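Local coordinates for protein endo-beta-1,4-glucanase (cellulase B) (Bacillus halodurans, PDB 4V2X) that probably hydrolyses beta-1,4-linked glucans such as cellulose, as a tri-modular glycoside hydrolase of family 5 with Ig-like and carbohydrate-binding modules, at residues A[289-302]-A[339-353]. Residues are numbered along the deposited sequence; the frame is centred on the assembly and turned at random.
Sequences FEENSKQEIIEAFD and KFFEFLIHHLNERDI
OD1 of D302 is gripped side-on by R351, whose NE and NH2 each lie 2.8 Å from it in a salt bridge. Both nitrogens approach from the same face of the carboxylate, while the oxygen stays close to the guanidinium plane. On the far side of the guanidinium, NH1 donates to H347 O at 2.9 Å and to H347 ND1, the latter nearly in the imidazole plane, which fixes the turn of both groups. A methionine in place of R351 would probably leave the D302 carboxylate without its countercharge and take away the in-plane partner of H347 ND1. I298 CG1 lies over one face of that ring, and the ring of H346 backs the other.

The segments 291-302 and 339-350 run nearly parallel, at 19°, within helices 291-309 and 334-350, which follow the sixth and seventh strands of the family 5 (beta/alpha)8 barrel on its outside. I297 is the knob between them, set in a hole formed by F340, F343, L344 and H347. Nearer the barrel, L348 CD2 sits over the centre of the F301 ring, 3.7 Å from CE1 of F301, and L344 CD1 and I353 CD1 also touch this ring; F301, L348 and I353 all reach L317 on strand 315-320.

At the other end an aromatic cluster closes the contact. The CG of F289 is anti to its backbone nitrogen (chi1 178°), bringing one face of the ring onto F340 CA, a CH-pi contact 3.8 Å from the centroid, and turning an edge to the face of F343 in an offset edge-to-face pair. K294 CG rests on one face of the F343 ring, H347 CD2 on the opposite one. Water bridges F289 O and K339 NZ, one of the two waters holding the lysine only weakly; K339 NZ also forms a salt bridge with E336.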
loop_
_atom_site.group_PDB
_atom_site.type_symbol
_atom_site.label_atom_id
_atom_site.label_comp_id
_atom_site.label_asym_id
_atom_site.label_seq_id
_atom_site.Cartn_x
_atom_site.Cartn_y
_atom_site.Cartn_z
ATOM N N PHE A 289 -10.441 9.299 -35.974
ATOM C CA PHE A 289 -10.169 9.889 -34.675
ATOM C C PHE A 289 -11.458 10.559 -34.208
ATOM O O PHE A 289 -11.818 11.633 -34.695
ATOM C CB PHE A 289 -9.029 10.908 -34.795
ATOM C CG PHE A 289 -8.704 11.612 -33.509
ATOM C CD1 PHE A 289 -8.264 10.892 -32.406
ATOM C CD2 PHE A 289 -8.829 12.992 -33.400
ATOM C CE1 PHE A 289 -7.975 11.532 -31.207
ATOM C CE2 PHE A 289 -8.530 13.637 -32.210
ATOM C CZ PHE A 289 -8.100 12.911 -31.114
ATOM N N GLU A 290 -12.161 9.917 -33.282
ATOM C CA GLU A 290 -13.520 10.331 -32.929
ATOM C C GLU A 290 -13.687 10.489 -31.408
ATOM O O GLU A 290 -12.692 10.585 -30.687
ATOM C CB GLU A 290 -14.550 9.382 -33.586
ATOM C CG GLU A 290 -14.340 7.884 -33.373
ATOM C CD GLU A 290 -14.328 7.493 -31.917
ATOM O OE1 GLU A 290 -15.420 7.255 -31.355
ATOM O OE2 GLU A 290 -13.230 7.441 -31.327
ATOM N N GLU A 291 -14.930 10.551 -30.939
ATOM C CA GLU A 291 -15.225 10.905 -29.552
ATOM C C GLU A 291 -14.593 9.981 -28.510
ATOM O O GLU A 291 -14.185 10.441 -27.446
ATOM C CB GLU A 291 -16.741 11.015 -29.317
ATOM C CG GLU A 291 -17.560 9.764 -29.622
ATOM C CD GLU A 291 -18.087 9.693 -31.044
ATOM O OE1 GLU A 291 -17.490 10.304 -31.958
ATOM O OE2 GLU A 291 -19.117 9.016 -31.244
ATOM N N ASN A 292 -14.520 8.689 -28.793
ATOM C CA ASN A 292 -13.885 7.781 -27.852
ATOM C C ASN A 292 -12.394 8.073 -27.670
ATOM O O ASN A 292 -11.906 8.084 -26.537
ATOM C CB ASN A 292 -14.122 6.329 -28.245
ATOM C CG ASN A 292 -15.523 5.874 -27.911
ATOM O OD1 ASN A 292 -15.801 5.503 -26.775
ATOM N ND2 ASN A 292 -16.422 5.938 -28.881
ATOM N N SER A 293 -11.681 8.330 -28.762
ATOM C CA SER A 293 -10.252 8.656 -28.669
ATOM C C SER A 293 -10.042 10.022 -28.013
ATOM O O SER A 293 -9.123 10.199 -27.227
ATOM C CB SER A 293 -9.590 8.622 -30.042
ATOM O OG SER A 293 -9.519 7.293 -30.535
ATOM N N LYS A 294 -10.916 10.975 -28.322
ATOM C CA LYS A 294 -10.821 12.313 -27.745
ATOM C C LYS A 294 -11.097 12.272 -26.248
ATOM O O LYS A 294 -10.350 12.849 -25.453
ATOM C CB LYS A 294 -11.801 13.268 -28.427
ATOM C CG LYS A 294 -11.388 13.657 -29.835
ATOM C CD LYS A 294 -12.480 14.417 -30.564
ATOM C CE LYS A 294 -12.063 14.724 -31.990
ATOM N NZ LYS A 294 -13.211 15.237 -32.785
ATOM N N GLN A 295 -12.163 11.577 -25.861
ATOM C CA GLN A 295 -12.539 11.512 -24.452
ATOM C C GLN A 295 -11.535 10.747 -23.612
ATOM O O GLN A 295 -11.324 11.090 -22.443
ATOM C CB GLN A 295 -13.942 10.918 -24.276
ATOM C CG GLN A 295 -15.043 11.894 -24.654
ATOM C CD GLN A 295 -14.927 13.219 -23.912
ATOM O OE1 GLN A 295 -14.703 13.246 -22.699
ATOM N NE2 GLN A 295 -15.062 14.324 -24.641
ATOM N N GLU A 296 -10.912 9.715 -24.178
ATOM C CA GLU A 296 -9.899 8.995 -23.411
ATOM C C GLU A 296 -8.739 9.919 -23.041
ATOM O O GLU A 296 -8.240 9.874 -21.915
ATOM C CB GLU A 296 -9.369 7.760 -24.135
ATOM C CG GLU A 296 -8.494 6.926 -23.209
ATOM C CD GLU A 296 -7.960 5.664 -23.840
ATOM O OE1 GLU A 296 -6.853 5.720 -24.414
ATOM O OE2 GLU A 296 -8.625 4.611 -23.727
ATOM N N ILE A 297 -8.301 10.729 -23.999
ATOM C CA ILE A 297 -7.220 11.688 -23.771
ATOM C C ILE A 297 -7.595 12.695 -22.687
ATOM O O ILE A 297 -6.829 12.926 -21.748
ATOM C CB ILE A 297 -6.845 12.419 -25.085
ATOM C CG1 ILE A 297 -6.063 11.465 -25.990
ATOM C CG2 ILE A 297 -6.017 13.671 -24.816
ATOM C CD1 ILE A 297 -5.999 11.911 -27.439
ATOM N N ILE A 298 -8.783 13.279 -22.806
ATOM C CA ILE A 298 -9.227 14.270 -21.832
ATOM C C ILE A 298 -9.318 13.642 -20.443
ATOM O O ILE A 298 -8.786 14.192 -19.485
ATOM C CB ILE A 298 -10.568 14.929 -22.243
ATOM C CG1 ILE A 298 -10.364 15.796 -23.493
ATOM C CG2 ILE A 298 -11.122 15.779 -21.108
ATOM C CD1 ILE A 298 -11.650 16.190 -24.190
ATOM N N GLU A 299 -9.963 12.484 -20.341
ATOM C CA GLU A 299 -10.183 11.847 -19.041
ATOM C C GLU A 299 -8.874 11.412 -18.414
ATOM O O GLU A 299 -8.628 11.671 -17.232
ATOM C CB GLU A 299 -11.126 10.651 -19.170
ATOM C CG GLU A 299 -12.555 11.048 -19.500
ATOM C CD GLU A 299 -13.456 9.866 -19.816
ATOM O OE1 GLU A 299 -12.972 8.710 -19.865
ATOM O OE2 GLU A 299 -14.665 10.101 -20.023
ATOM N N ALA A 300 -8.034 10.755 -19.204
ATOM C CA ALA A 300 -6.758 10.257 -18.705
ATOM C C ALA A 300 -5.864 11.390 -18.221
ATOM O O ALA A 300 -5.325 11.348 -17.116
ATOM C CB ALA A 300 -6.048 9.439 -19.772
ATOM N N PHE A 301 -5.710 12.423 -19.031
ATOM C CA PHE A 301 -4.800 13.477 -18.650
ATOM C C PHE A 301 -5.407 14.437 -17.642
ATOM O O PHE A 301 -4.679 15.062 -16.899
ATOM C CB PHE A 301 -4.169 14.102 -19.889
ATOM C CG PHE A 301 -3.252 13.143 -20.585
ATOM C CD1 PHE A 301 -2.055 12.771 -19.987
ATOM C CD2 PHE A 301 -3.621 12.527 -21.775
ATOM C CE1 PHE A 301 -1.221 11.850 -20.582
ATOM C CE2 PHE A 301 -2.794 11.597 -22.376
ATOM C CZ PHE A 301 -1.587 11.265 -21.785
ATOM N N ASP A 302 -6.733 14.485 -17.543
ATOM C CA ASP A 302 -7.347 15.164 -16.401
ATOM C C ASP A 302 -6.955 14.447 -15.107
ATOM O O ASP A 302 -6.618 15.095 -14.124
ATOM C CB ASP A 302 -8.871 15.232 -16.524
ATOM C CG ASP A 302 -9.352 16.403 -17.377
ATOM O OD1 ASP A 302 -8.534 17.272 -17.776
ATOM O OD2 ASP A 302 -10.572 16.470 -17.625
ATOM N N LYS A 339 -4.749 14.452 -36.819
ATOM C CA LYS A 339 -5.674 15.029 -35.844
ATOM C C LYS A 339 -5.450 14.457 -34.447
ATOM O O LYS A 339 -5.553 15.188 -33.473
ATOM C CB LYS A 339 -7.127 14.861 -36.283
ATOM C CG LYS A 339 -7.473 15.746 -37.471
ATOM C CD LYS A 339 -8.903 15.587 -37.935
ATOM C CE LYS A 339 -9.109 14.294 -38.698
ATOM N NZ LYS A 339 -10.455 14.230 -39.321
ATOM N N PHE A 340 -5.119 13.166 -34.354
ATOM C CA PHE A 340 -4.744 12.560 -33.071
ATOM C C PHE A 340 -3.584 13.314 -32.428
ATOM O O PHE A 340 -3.665 13.706 -31.248
ATOM C CB PHE A 340 -4.376 11.074 -33.228
ATOM C CG PHE A 340 -3.827 10.449 -31.962
ATOM C CD1 PHE A 340 -4.680 9.951 -30.988
ATOM C CD2 PHE A 340 -2.461 10.383 -31.738
ATOM C CE1 PHE A 340 -4.178 9.411 -29.816
ATOM C CE2 PHE A 340 -1.953 9.840 -30.572
ATOM C CZ PHE A 340 -2.818 9.341 -29.612
ATOM N N PHE A 341 -2.500 13.515 -33.179
ATOM C CA PHE A 341 -1.336 14.191 -32.623
ATOM C C PHE A 341 -1.618 15.649 -32.263
ATOM O O PHE A 341 -1.198 16.116 -31.212
ATOM C CB PHE A 341 -0.118 14.061 -33.544
ATOM C CG PHE A 341 0.563 12.721 -33.446
ATOM C CD1 PHE A 341 0.117 11.638 -34.187
ATOM C CD2 PHE A 341 1.653 12.545 -32.606
ATOM C CE1 PHE A 341 0.738 10.405 -34.092
ATOM C CE2 PHE A 341 2.283 11.315 -32.506
ATOM C CZ PHE A 341 1.817 10.237 -33.241
ATOM N N GLU A 342 -2.344 16.355 -33.119
ATOM C CA GLU A 342 -2.720 17.745 -32.839
ATOM C C GLU A 342 -3.501 17.837 -31.525
ATOM O O GLU A 342 -3.199 18.667 -30.659
ATOM C CB GLU A 342 -3.539 18.308 -33.999
ATOM C CG GLU A 342 -3.697 19.828 -34.002
ATOM C CD GLU A 342 -4.743 20.346 -33.032
ATOM O OE1 GLU A 342 -5.778 19.666 -32.802
ATOM O OE2 GLU A 342 -4.541 21.471 -32.515
ATOM N N PHE A 343 -4.491 16.966 -31.378
ATOM C CA PHE A 343 -5.392 16.995 -30.221
ATOM C C PHE A 343 -4.652 16.583 -28.957
ATOM O O PHE A 343 -4.751 17.250 -27.925
ATOM C CB PHE A 343 -6.580 16.069 -30.496
ATOM C CG PHE A 343 -7.641 16.077 -29.434
ATOM C CD1 PHE A 343 -7.555 15.232 -28.336
ATOM C CD2 PHE A 343 -8.766 16.878 -29.572
ATOM C CE1 PHE A 343 -8.551 15.214 -27.371
ATOM C CE2 PHE A 343 -9.765 16.858 -28.616
ATOM C CZ PHE A 343 -9.652 16.033 -27.514
ATOM N N LEU A 344 -3.889 15.497 -29.043
ATOM C CA LEU A 344 -3.127 15.022 -27.897
ATOM C C LEU A 344 -2.180 16.106 -27.387
ATOM O O LEU A 344 -2.183 16.443 -26.193
ATOM C CB LEU A 344 -2.329 13.775 -28.262
ATOM C CG LEU A 344 -1.419 13.242 -27.155
ATOM C CD1 LEU A 344 -2.205 12.889 -25.893
ATOM C CD2 LEU A 344 -0.619 12.052 -27.648
ATOM N N ILE A 345 -1.373 16.659 -28.289
ATOM C CA ILE A 345 -0.343 17.602 -27.865
ATOM C C ILE A 345 -0.969 18.879 -27.312
ATOM O O ILE A 345 -0.463 19.440 -26.341
ATOM C CB ILE A 345 0.696 17.877 -28.978
ATOM C CG1 ILE A 345 1.496 16.597 -29.241
ATOM C CG2 ILE A 345 1.635 19.011 -28.576
ATOM C CD1 ILE A 345 2.322 16.619 -30.513
ATOM N N HIS A 346 -2.088 19.316 -27.885
ATOM C CA HIS A 346 -2.799 20.458 -27.326
ATOM C C HIS A 346 -3.174 20.176 -25.878
ATOM O O HIS A 346 -2.954 21.006 -24.990
ATOM C CB HIS A 346 -4.061 20.777 -28.124
ATOM C CG HIS A 346 -5.016 21.674 -27.401
ATOM N ND1 HIS A 346 -4.699 22.971 -27.057
ATOM C CD2 HIS A 346 -6.271 21.459 -26.942
ATOM C CE1 HIS A 346 -5.717 23.515 -26.417
ATOM N NE2 HIS A 346 -6.684 22.621 -26.337
ATOM N N HIS A 347 -3.736 18.998 -25.628
ATOM C CA HIS A 347 -4.240 18.714 -24.279
ATOM C C HIS A 347 -3.122 18.461 -23.272
ATOM O O HIS A 347 -3.272 18.747 -22.090
ATOM C CB HIS A 347 -5.283 17.599 -24.316
ATOM C CG HIS A 347 -6.610 18.088 -24.784
ATOM N ND1 HIS A 347 -7.417 18.894 -24.009
ATOM C CD2 HIS A 347 -7.252 17.944 -25.966
ATOM C CE1 HIS A 347 -8.508 19.203 -24.684
ATOM N NE2 HIS A 347 -8.429 18.645 -25.876
ATOM N N LEU A 348 -1.980 17.992 -23.752
ATOM C CA LEU A 348 -0.788 17.915 -22.909
ATOM C C LEU A 348 -0.270 19.311 -22.563
ATOM O O LEU A 348 0.110 19.565 -21.421
ATOM C CB LEU A 348 0.298 17.113 -23.603
ATOM C CG LEU A 348 -0.057 15.645 -23.856
ATOM C CD1 LEU A 348 1.021 15.003 -24.705
ATOM C CD2 LEU A 348 -0.243 14.884 -22.545
ATOM N N ASN A 349 -0.283 20.212 -23.537
ATOM C CA ASN A 349 0.135 21.595 -23.302
ATOM C C ASN A 349 -0.733 22.273 -22.259
ATOM O O ASN A 349 -0.225 22.954 -21.368
ATOM C CB ASN A 349 0.097 22.413 -24.599
ATOM C CG ASN A 349 1.224 22.063 -25.548
ATOM O OD1 ASN A 349 2.246 21.515 -25.152
ATOM N ND2 ASN A 349 1.038 22.381 -26.813
ATOM N N GLU A 350 -2.045 22.087 -22.387
ATOM C CA GLU A 350 -3.006 22.648 -21.447
ATOM C C GLU A 350 -2.709 22.199 -20.021
ATOM O O GLU A 350 -2.941 22.944 -19.073
ATOM C CB GLU A 350 -4.427 22.232 -21.826
ATOM C CG GLU A 350 -4.990 22.974 -23.023
ATOM C CD GLU A 350 -5.276 24.432 -22.716
ATOM O OE1 GLU A 350 -5.888 24.706 -21.659
ATOM O OE2 GLU A 350 -4.889 25.295 -23.528
ATOM N N ARG A 351 -2.201 20.977 -19.879
ATOM C CA ARG A 351 -1.963 20.383 -18.564
ATOM C C ARG A 351 -0.484 20.367 -18.153
ATOM O O ARG A 351 -0.113 19.699 -17.188
ATOM C CB ARG A 351 -2.579 18.980 -18.550
ATOM C CG ARG A 351 -4.104 19.027 -18.655
ATOM C CD ARG A 351 -4.695 17.687 -19.068
ATOM N NE ARG A 351 -6.148 17.748 -19.252
ATOM C CZ ARG A 351 -6.758 18.277 -20.311
ATOM N NH1 ARG A 351 -6.041 18.816 -21.290
ATOM N NH2 ARG A 351 -8.092 18.291 -20.379
ATOM N N ASP A 352 0.357 21.108 -18.873
ATOM C CA ASP A 352 1.764 21.286 -18.489
ATOM C C ASP A 352 2.536 19.968 -18.465
ATOM O O ASP A 352 3.472 19.807 -17.680
ATOM C CB ASP A 352 1.849 21.959 -17.106
ATOM C CG ASP A 352 3.188 22.649 -16.850
ATOM O OD1 ASP A 352 3.829 23.130 -17.808
ATOM O OD2 ASP A 352 3.590 22.727 -15.669
ATOM N N ILE A 353 2.153 19.030 -19.327
ATOM C CA ILE A 353 2.791 17.718 -19.348
ATOM C C ILE A 353 3.868 17.697 -20.429
ATOM O O ILE A 353 3.600 17.951 -21.603
ATOM C CB ILE A 353 1.750 16.599 -19.558
ATOM C CG1 ILE A 353 0.851 16.492 -18.315
ATOM C CG2 ILE A 353 2.444 15.261 -19.820
ATOM C CD1 ILE A 353 -0.417 15.688 -18.515
HETATM O O HOH W 1 -12.462 12.453 -37.790
HETATM O O HOH W 2 -11.077 13.907 -36.043
#